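Local structure of outer membrane protein YopM (Yersinia pestis, 1JL5) at residues T251-L259 with L269-S278; L319-I330 with R338-L349. The protein is a leucine-rich-repeat virulence effector that probably alters host cell physiology to promote bacterial survival in host tissues. One frame throughout, in Å; residues are numbered along the deposited sequence.

Interaction 1. Residues T251-L259 with L269-S278. With CA (calcium ion), chain E.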
# COMPACT_ATOMS: atom_id res chain seq x y z
N THR A 251 -12.05 -25.24 -14.26
CA THR A 251 -11.96 -25.19 -15.70
C THR A 251 -13.00 -24.21 -16.19
O THR A 251 -13.93 -23.85 -15.47
CB THR A 251 -12.28 -26.55 -16.36
OG1 THR A 251 -13.64 -26.90 -16.08
CG2 THR A 251 -11.36 -27.64 -15.84
N LEU A 252 -12.84 -23.80 -17.43
CA LEU A 252 -13.78 -22.89 -18.03
C LEU A 252 -14.43 -23.70 -19.13
O LEU A 252 -13.80 -24.58 -19.71
CB LEU A 252 -13.07 -21.69 -18.63
CG LEU A 252 -12.30 -20.82 -17.65
CD1 LEU A 252 -11.75 -19.61 -18.39
CD2 LEU A 252 -13.22 -20.40 -16.52
N PRO A 253 -15.70 -23.43 -19.41
CA PRO A 253 -16.37 -24.17 -20.47
C PRO A 253 -15.78 -23.60 -21.74
O PRO A 253 -14.95 -22.69 -21.70
CB PRO A 253 -17.83 -23.75 -20.33
CG PRO A 253 -17.93 -23.28 -18.89
CD PRO A 253 -16.64 -22.56 -18.69
N ASP A 254 -16.21 -24.13 -22.88
CA ASP A 254 -15.76 -23.58 -24.13
C ASP A 254 -16.27 -22.17 -24.02
O ASP A 254 -17.42 -21.94 -23.63
CB ASP A 254 -16.41 -24.33 -25.27
CG ASP A 254 -15.97 -25.76 -25.31
OD1 ASP A 254 -14.75 -25.98 -25.46
OD2 ASP A 254 -16.82 -26.66 -25.16
N LEU A 255 -15.42 -21.22 -24.33
CA LEU A 255 -15.76 -19.82 -24.20
C LEU A 255 -16.69 -19.25 -25.25
O LEU A 255 -16.89 -19.84 -26.31
CB LEU A 255 -14.48 -19.01 -24.16
CG LEU A 255 -13.59 -19.43 -22.98
CD1 LEU A 255 -12.25 -18.74 -23.08
CD2 LEU A 255 -14.30 -19.09 -21.68
N PRO A 256 -17.30 -18.10 -24.94
CA PRO A 256 -18.19 -17.50 -25.94
C PRO A 256 -17.25 -17.26 -27.12
O PRO A 256 -16.17 -16.72 -26.95
CB PRO A 256 -18.63 -16.22 -25.26
CG PRO A 256 -18.67 -16.62 -23.80
CD PRO A 256 -17.39 -17.39 -23.66
N PRO A 257 -17.66 -17.68 -28.32
CA PRO A 257 -16.80 -17.49 -29.50
C PRO A 257 -16.29 -16.08 -29.73
O PRO A 257 -15.23 -15.89 -30.31
CB PRO A 257 -17.67 -18.01 -30.64
CG PRO A 257 -19.07 -17.73 -30.16
CD PRO A 257 -18.99 -18.16 -28.71
N SER A 258 -17.04 -15.08 -29.28
CA SER A 258 -16.61 -13.71 -29.48
C SER A 258 -16.20 -13.06 -28.18
O SER A 258 -16.20 -11.83 -28.06
CB SER A 258 -17.72 -12.91 -30.14
OG SER A 258 -18.00 -13.43 -31.43
N LEU A 259 -15.84 -13.87 -27.20
CA LEU A 259 -15.44 -13.35 -25.91
C LEU A 259 -14.31 -12.35 -26.12
O LEU A 259 -13.36 -12.61 -26.85
CB LEU A 259 -14.95 -14.48 -25.01
CG LEU A 259 -14.72 -14.06 -23.56
CD1 LEU A 259 -16.04 -13.62 -22.95
CD2 LEU A 259 -14.13 -15.23 -22.78
N LEU A 269 -7.76 -22.47 -12.14
CA LEU A 269 -7.48 -22.82 -13.52
C LEU A 269 -6.04 -23.16 -13.77
O LEU A 269 -5.13 -22.43 -13.39
CB LEU A 269 -7.90 -21.68 -14.43
CG LEU A 269 -9.38 -21.31 -14.34
CD1 LEU A 269 -9.64 -20.11 -15.22
CD2 LEU A 269 -10.24 -22.49 -14.75
N THR A 270 -5.84 -24.28 -14.43
CA THR A 270 -4.51 -24.74 -14.78
C THR A 270 -4.42 -24.59 -16.29
O THR A 270 -3.35 -24.52 -16.88
CB THR A 270 -4.32 -26.21 -14.42
OG1 THR A 270 -2.96 -26.59 -14.66
CG2 THR A 270 -5.23 -27.08 -15.26
N ASP A 271 -5.59 -24.55 -16.91
CA ASP A 271 -5.67 -24.44 -18.34
C ASP A 271 -6.84 -23.58 -18.72
O ASP A 271 -7.73 -23.31 -17.92
CB ASP A 271 -5.86 -25.83 -18.98
CG ASP A 271 -4.69 -26.75 -18.72
OD1 ASP A 271 -3.56 -26.42 -19.15
OD2 ASP A 271 -4.90 -27.81 -18.10
N LEU A 272 -6.84 -23.16 -19.97
CA LEU A 272 -7.90 -22.35 -20.51
C LEU A 272 -8.36 -23.06 -21.75
O LEU A 272 -7.57 -23.72 -22.43
CB LEU A 272 -7.37 -20.98 -20.89
CG LEU A 272 -7.00 -20.07 -19.73
CD1 LEU A 272 -6.25 -18.86 -20.25
CD2 LEU A 272 -8.27 -19.68 -19.00
N PRO A 273 -9.66 -22.97 -22.06
CA PRO A 273 -10.09 -23.64 -23.28
C PRO A 273 -9.53 -22.79 -24.40
O PRO A 273 -8.90 -21.76 -24.14
CB PRO A 273 -11.62 -23.57 -23.19
CG PRO A 273 -11.85 -22.32 -22.39
CD PRO A 273 -10.80 -22.40 -21.32
N GLU A 274 -9.72 -23.20 -25.64
CA GLU A 274 -9.23 -22.39 -26.73
C GLU A 274 -9.75 -20.99 -26.49
O GLU A 274 -10.92 -20.80 -26.15
CB GLU A 274 -9.73 -22.93 -28.07
CG GLU A 274 -8.80 -23.95 -28.66
CD GLU A 274 -7.41 -23.39 -28.86
OE1 GLU A 274 -7.30 -22.25 -29.36
OE2 GLU A 274 -6.44 -24.09 -28.53
N LEU A 275 -8.89 -20.00 -26.64
CA LEU A 275 -9.30 -18.64 -26.40
C LEU A 275 -9.82 -17.96 -27.65
O LEU A 275 -9.17 -17.97 -28.69
CB LEU A 275 -8.14 -17.84 -25.83
CG LEU A 275 -7.67 -18.33 -24.47
CD1 LEU A 275 -6.47 -17.51 -24.02
CD2 LEU A 275 -8.81 -18.23 -23.46
N PRO A 276 -11.02 -17.38 -27.57
CA PRO A 276 -11.55 -16.69 -28.74
C PRO A 276 -10.53 -15.66 -29.17
O PRO A 276 -9.92 -14.99 -28.33
CB PRO A 276 -12.83 -16.06 -28.21
CG PRO A 276 -13.29 -17.09 -27.20
CD PRO A 276 -12.00 -17.40 -26.47
N GLN A 277 -10.34 -15.52 -30.47
CA GLN A 277 -9.38 -14.55 -30.97
C GLN A 277 -9.87 -13.15 -30.71
O GLN A 277 -9.14 -12.18 -30.87
CB GLN A 277 -9.15 -14.77 -32.45
CG GLN A 277 -8.45 -16.08 -32.71
CD GLN A 277 -8.51 -16.45 -34.15
OE1 GLN A 277 -8.04 -15.70 -35.01
NE2 GLN A 277 -9.09 -17.61 -34.45
N SER A 278 -11.13 -13.04 -30.33
CA SER A 278 -11.72 -11.75 -30.03
C SER A 278 -11.27 -11.32 -28.63
O SER A 278 -11.48 -10.18 -28.23
CB SER A 278 -13.23 -11.87 -30.05
OG SER A 278 -13.64 -13.02 -29.33
CA CA E . -5.02 -22.22 -29.97
O HOH W 1 -10.12 -24.00 -18.31
O HOH W 2 -13.18 -21.68 -26.06
O HOH W 3 -4.01 -24.63 -29.85
O HOH W 4 -5.97 -23.06 -32.00
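Leu255 presses CG, its branch point, against CG of Pro273, only 3.4 Å away and tighter than usual van der Waals contact, the side chains crossing at about a right angle. One branch then runs on between two further side chains: CD1 of Leu255 lies 3.5 Å from CD2 of Leu275, the two leucines side by side and pointing the same way, and 3.7 Å from CD of Pro276, whose ring crosses it at about a right angle. Leu252 repeats the pattern. Its CD1 sits 3.5 Å from CD2 of Leu272, again with parallel side chains, while its CB faces CD of Pro273 at 3.6 Å. Leu269 crosses Leu252 at about a right angle, its CD1 against CG of Leu252 and its CD2 against the backbone of Thr251. In both Leu252 (chi1 -62°) and Leu255 (chi1 -60°) CG stands anti to the carbonyl carbon, which carries the branches inward to Leu262 on strand 261-263. This is the leucine-rich-repeat solenoid: 251-259 and 269-278 are corresponding loops of successive 20-residue turns, on the flank across the core from the parallel strands, and Leu252 meets Leu272 and Leu255 meets Leu275, each its counterpart one turn later. Neither segment forms a strand here, and two waters bridge the backbones. Water 1 accepts from Leu252 N at 2.9 Å and donates to Asp271 O; water 2 links Leu255 N to Glu274 O in the same way. Deeper in the core, Leu272 and Leu275 rest on Leu282 of the following strand; Leu259 N closes a type I turn onto Pro256 O. On the outer side Glu274 grips a calcium ion with both carboxylate oxygens, the closer being OE1 at 2.4 Å, and two waters and Glu294 of the next turn join the same ion.

Interaction 2. Residues L319-I330 with R338-L349; sequences LEELNVSNNKLI and RLERLIASFNHL. With CA (calcium ion), chain B.
Two glutamates run side by side and bring their carboxylates together at a steep angle: Glu320 OE2 and Glu340 OE2 lie 2.7 Å apart, close enough that a shared proton is plausible. Arg338 would ease the charge there; its NH1 makes a 3.0 Å salt bridge to Glu320 OE2, arriving from above the carboxylate plane while keeping the oxygen within its own guanidinium plane. The same guanidinium bonds to Asn80 O and Gly55 O of the third subunit. The contact joins adjacent turns of the leucine-rich-repeat solenoid through the parallel strands 321-323 and 341-343, whose directions differ by 4°. Glu320 O takes both Glu340 N and Arg341 N. On one face Glu321 has CG anti to the backbone N (chi1 179°) and the chain extended beyond it, which lays it along Arg341; its OE2 forms a 2.7 Å salt bridge with NH1 of Arg341, the two flat groups 27° apart. On the other, Leu322 packs against Leu342. Beyond the strands, Asn347 turns its amide into the preceding turn. Its ND2 donates to Val324 O at 2.6 Å and its OD1 receives Leu329 N at 3.1 Å, so both ends of the amide are held. Val324 O also takes Asn327 ND2 from the opposite face of its plane, and Asn327 in turn reaches back to Ala304, Asn307 and Ile309. Ser325 OG and Ser345 OG are hydrogen-bonded at 2.6 Å. At the far corner, Asn326 ND2 hydrogen-bonds Glu286 OE1 of the second subunit, and the calcium ion that Asn246 and Asp266 of that subunit also bind lies 2.2 Å from Asn326 OD1.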
# COMPACT_ATOMS: atom_id res chain seq x y z
N LEU A 319 -0.50 -7.13 -27.69
CA LEU A 319 -0.40 -6.98 -26.25
C LEU A 319 0.11 -5.63 -25.82
O LEU A 319 1.22 -5.22 -26.16
CB LEU A 319 0.49 -8.07 -25.67
CG LEU A 319 0.22 -8.31 -24.19
CD1 LEU A 319 -1.22 -8.72 -23.99
CD2 LEU A 319 1.15 -9.39 -23.67
N GLU A 320 -0.70 -4.94 -25.04
CA GLU A 320 -0.32 -3.63 -24.54
C GLU A 320 0.02 -3.72 -23.07
O GLU A 320 0.87 -3.00 -22.57
CB GLU A 320 -1.44 -2.65 -24.79
CG GLU A 320 -1.60 -2.39 -26.25
CD GLU A 320 -2.66 -1.38 -26.53
OE1 GLU A 320 -3.82 -1.62 -26.13
OE2 GLU A 320 -2.33 -0.35 -27.15
N GLU A 321 -0.67 -4.60 -22.36
CA GLU A 321 -0.37 -4.74 -20.96
C GLU A 321 -0.15 -6.18 -20.62
O GLU A 321 -1.00 -7.04 -20.88
CB GLU A 321 -1.46 -4.16 -20.07
CG GLU A 321 -1.12 -4.36 -18.60
CD GLU A 321 -1.96 -3.51 -17.68
OE1 GLU A 321 -2.83 -2.75 -18.17
OE2 GLU A 321 -1.74 -3.59 -16.45
N LEU A 322 1.01 -6.45 -20.06
CA LEU A 322 1.34 -7.78 -19.65
C LEU A 322 1.64 -7.74 -18.18
O LEU A 322 2.58 -7.08 -17.74
CB LEU A 322 2.56 -8.30 -20.38
CG LEU A 322 3.00 -9.68 -19.89
CD1 LEU A 322 1.89 -10.69 -20.17
CD2 LEU A 322 4.29 -10.09 -20.57
N ASN A 323 0.81 -8.42 -17.41
CA ASN A 323 1.04 -8.50 -15.99
C ASN A 323 1.22 -9.97 -15.68
O ASN A 323 0.27 -10.74 -15.70
CB ASN A 323 -0.13 -7.95 -15.19
CG ASN A 323 0.19 -7.88 -13.71
OD1 ASN A 323 1.11 -8.55 -13.25
ND2 ASN A 323 -0.56 -7.08 -12.97
N VAL A 324 2.46 -10.35 -15.44
CA VAL A 324 2.77 -11.73 -15.10
C VAL A 324 3.51 -11.64 -13.78
O VAL A 324 4.36 -12.47 -13.44
CB VAL A 324 3.66 -12.38 -16.16
CG1 VAL A 324 2.86 -12.58 -17.43
CG2 VAL A 324 4.87 -11.52 -16.41
N SER A 325 3.17 -10.60 -13.05
CA SER A 325 3.77 -10.36 -11.76
C SER A 325 3.55 -11.57 -10.88
O SER A 325 2.54 -12.27 -10.99
CB SER A 325 3.11 -9.15 -11.09
OG SER A 325 3.70 -8.92 -9.82
N ASN A 326 4.50 -11.81 -10.01
CA ASN A 326 4.40 -12.90 -9.07
C ASN A 326 4.15 -14.24 -9.73
O ASN A 326 3.12 -14.88 -9.52
CB ASN A 326 3.30 -12.62 -8.05
CG ASN A 326 3.30 -13.62 -6.93
OD1 ASN A 326 4.35 -14.13 -6.56
ND2 ASN A 326 2.13 -13.90 -6.37
N ASN A 327 5.10 -14.66 -10.54
CA ASN A 327 5.01 -15.94 -11.18
C ASN A 327 6.35 -16.57 -10.98
O ASN A 327 7.07 -16.19 -10.06
CB ASN A 327 4.64 -15.80 -12.65
CG ASN A 327 3.15 -15.75 -12.84
OD1 ASN A 327 2.46 -16.73 -12.57
ND2 ASN A 327 2.64 -14.62 -13.30
N LYS A 328 6.70 -17.54 -11.81
CA LYS A 328 7.98 -18.19 -11.64
C LYS A 328 8.76 -18.10 -12.93
O LYS A 328 9.47 -19.02 -13.32
CB LYS A 328 7.77 -19.64 -11.22
CG LYS A 328 6.99 -19.75 -9.91
CD LYS A 328 7.78 -19.14 -8.77
CE LYS A 328 6.92 -18.97 -7.52
NZ LYS A 328 6.31 -20.26 -7.07
N LEU A 329 8.61 -16.95 -13.57
CA LEU A 329 9.28 -16.68 -14.82
C LEU A 329 10.74 -16.35 -14.58
O LEU A 329 11.06 -15.48 -13.78
CB LEU A 329 8.61 -15.51 -15.53
CG LEU A 329 7.20 -15.80 -16.02
CD1 LEU A 329 6.49 -14.51 -16.37
CD2 LEU A 329 7.28 -16.74 -17.21
N ILE A 330 11.61 -17.07 -15.26
CA ILE A 330 13.02 -16.77 -15.14
C ILE A 330 13.35 -15.99 -16.41
O ILE A 330 14.43 -15.43 -16.56
CB ILE A 330 13.86 -18.06 -15.06
CG1 ILE A 330 13.60 -18.94 -16.28
CG2 ILE A 330 13.54 -18.81 -13.78
CD1 ILE A 330 14.73 -18.98 -17.25
N ARG A 338 4.09 -3.31 -29.14
CA ARG A 338 2.93 -2.52 -28.74
C ARG A 338 2.82 -2.48 -27.22
O ARG A 338 2.08 -1.68 -26.67
CB ARG A 338 1.65 -3.12 -29.32
CG ARG A 338 0.86 -2.14 -30.15
CD ARG A 338 -0.56 -1.97 -29.65
NE ARG A 338 -1.50 -2.54 -30.60
CZ ARG A 338 -2.81 -2.37 -30.56
NH1 ARG A 338 -3.37 -1.64 -29.60
NH2 ARG A 338 -3.57 -2.94 -31.48
N LEU A 339 3.56 -3.36 -26.54
CA LEU A 339 3.49 -3.43 -25.08
C LEU A 339 3.71 -2.08 -24.43
O LEU A 339 4.76 -1.46 -24.58
CB LEU A 339 4.53 -4.41 -24.54
CG LEU A 339 4.25 -4.83 -23.10
CD1 LEU A 339 2.92 -5.56 -23.04
CD2 LEU A 339 5.37 -5.72 -22.58
N GLU A 340 2.72 -1.62 -23.68
CA GLU A 340 2.82 -0.35 -23.00
C GLU A 340 3.03 -0.54 -21.51
O GLU A 340 3.67 0.27 -20.85
CB GLU A 340 1.57 0.45 -23.21
CG GLU A 340 1.44 1.00 -24.57
CD GLU A 340 0.10 1.64 -24.76
OE1 GLU A 340 -0.20 2.64 -24.04
OE2 GLU A 340 -0.66 1.14 -25.61
N ARG A 341 2.48 -1.63 -20.99
CA ARG A 341 2.61 -1.90 -19.57
C ARG A 341 3.16 -3.29 -19.35
O ARG A 341 2.58 -4.28 -19.77
CB ARG A 341 1.25 -1.77 -18.90
CG ARG A 341 0.70 -0.35 -18.85
CD ARG A 341 -0.81 -0.36 -18.73
NE ARG A 341 -1.30 0.46 -17.63
CZ ARG A 341 -1.31 0.08 -16.35
NH1 ARG A 341 -0.85 -1.13 -16.00
NH2 ARG A 341 -1.79 0.90 -15.42
N LEU A 342 4.32 -3.34 -18.71
CA LEU A 342 4.92 -4.61 -18.40
C LEU A 342 5.06 -4.72 -16.90
O LEU A 342 5.83 -3.99 -16.27
CB LEU A 342 6.30 -4.75 -19.05
CG LEU A 342 7.00 -6.06 -18.65
CD1 LEU A 342 6.11 -7.25 -18.95
CD2 LEU A 342 8.33 -6.19 -19.38
N ILE A 343 4.27 -5.61 -16.31
CA ILE A 343 4.35 -5.84 -14.89
C ILE A 343 4.80 -7.28 -14.80
O ILE A 343 4.04 -8.20 -15.07
CB ILE A 343 2.99 -5.70 -14.19
CG1 ILE A 343 2.42 -4.29 -14.40
CG2 ILE A 343 3.15 -5.94 -12.69
CD1 ILE A 343 1.79 -4.09 -15.76
N ALA A 344 6.07 -7.47 -14.47
CA ALA A 344 6.65 -8.80 -14.37
C ALA A 344 7.41 -8.88 -13.06
O ALA A 344 8.35 -9.67 -12.90
CB ALA A 344 7.57 -9.05 -15.54
N SER A 345 7.00 -8.05 -12.12
CA SER A 345 7.61 -8.02 -10.80
C SER A 345 7.36 -9.36 -10.11
O SER A 345 6.47 -10.12 -10.50
CB SER A 345 6.98 -6.91 -9.99
OG SER A 345 5.57 -7.07 -10.01
N PHE A 346 8.16 -9.63 -9.08
CA PHE A 346 8.01 -10.86 -8.32
C PHE A 346 8.09 -12.10 -9.19
O PHE A 346 7.20 -12.95 -9.20
CB PHE A 346 6.71 -10.84 -7.55
CG PHE A 346 6.64 -9.75 -6.54
CD1 PHE A 346 7.42 -9.81 -5.39
CD2 PHE A 346 5.81 -8.64 -6.74
CE1 PHE A 346 7.37 -8.79 -4.45
CE2 PHE A 346 5.76 -7.62 -5.81
CZ PHE A 346 6.54 -7.69 -4.66
N ASN A 347 9.17 -12.17 -9.95
CA ASN A 347 9.41 -13.30 -10.81
C ASN A 347 10.86 -13.62 -10.62
O ASN A 347 11.51 -13.03 -9.77
CB ASN A 347 9.09 -12.97 -12.25
CG ASN A 347 7.64 -13.20 -12.58
OD1 ASN A 347 7.20 -14.35 -12.66
ND2 ASN A 347 6.89 -12.13 -12.74
N HIS A 348 11.37 -14.54 -11.42
CA HIS A 348 12.76 -14.91 -11.31
C HIS A 348 13.51 -14.47 -12.55
O HIS A 348 14.32 -15.20 -13.10
CB HIS A 348 12.88 -16.42 -11.16
CG HIS A 348 14.04 -16.82 -10.33
ND1 HIS A 348 13.97 -16.90 -8.95
CD2 HIS A 348 15.32 -17.10 -10.66
CE1 HIS A 348 15.16 -17.21 -8.47
NE2 HIS A 348 16.00 -17.34 -9.49
N LEU A 349 13.22 -13.25 -12.99
CA LEU A 349 13.86 -12.71 -14.18
C LEU A 349 15.28 -12.26 -13.90
O LEU A 349 15.53 -11.48 -12.98
CB LEU A 349 13.06 -11.54 -14.72
CG LEU A 349 11.60 -11.85 -15.04
CD1 LEU A 349 10.94 -10.60 -15.59
CD2 LEU A 349 11.51 -13.01 -16.03
CA CA B . 6.03 -15.12 -5.44
O HOH W 5 6.93 -15.43 -7.56
O HOH W 6 4.65 -14.71 -3.76
O HOH W 7 7.16 -13.28 -4.89

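In the fold
Both interactions stack neighbouring turns of one solenoid, but on different flanks: 319-330 with 338-349 spans the parallel strands and the asparagine corner, whereas 251-259 with 269-278 joins the loops that return between strands. Their centres are 22 Å apart and their nearest atoms about 10 Å, so they do not touch. Each carries a calcium ion, the two ions lying 27.8 Å apart. The ion on Glu274 in interaction 1 ties that turn to Glu294 of the next in the same chain; the ion on Asn326 in interaction 2 instead joins subunits of the tetramer. The side chain of Leu269 in interaction 1 is also about 10 Å from another calcium ion.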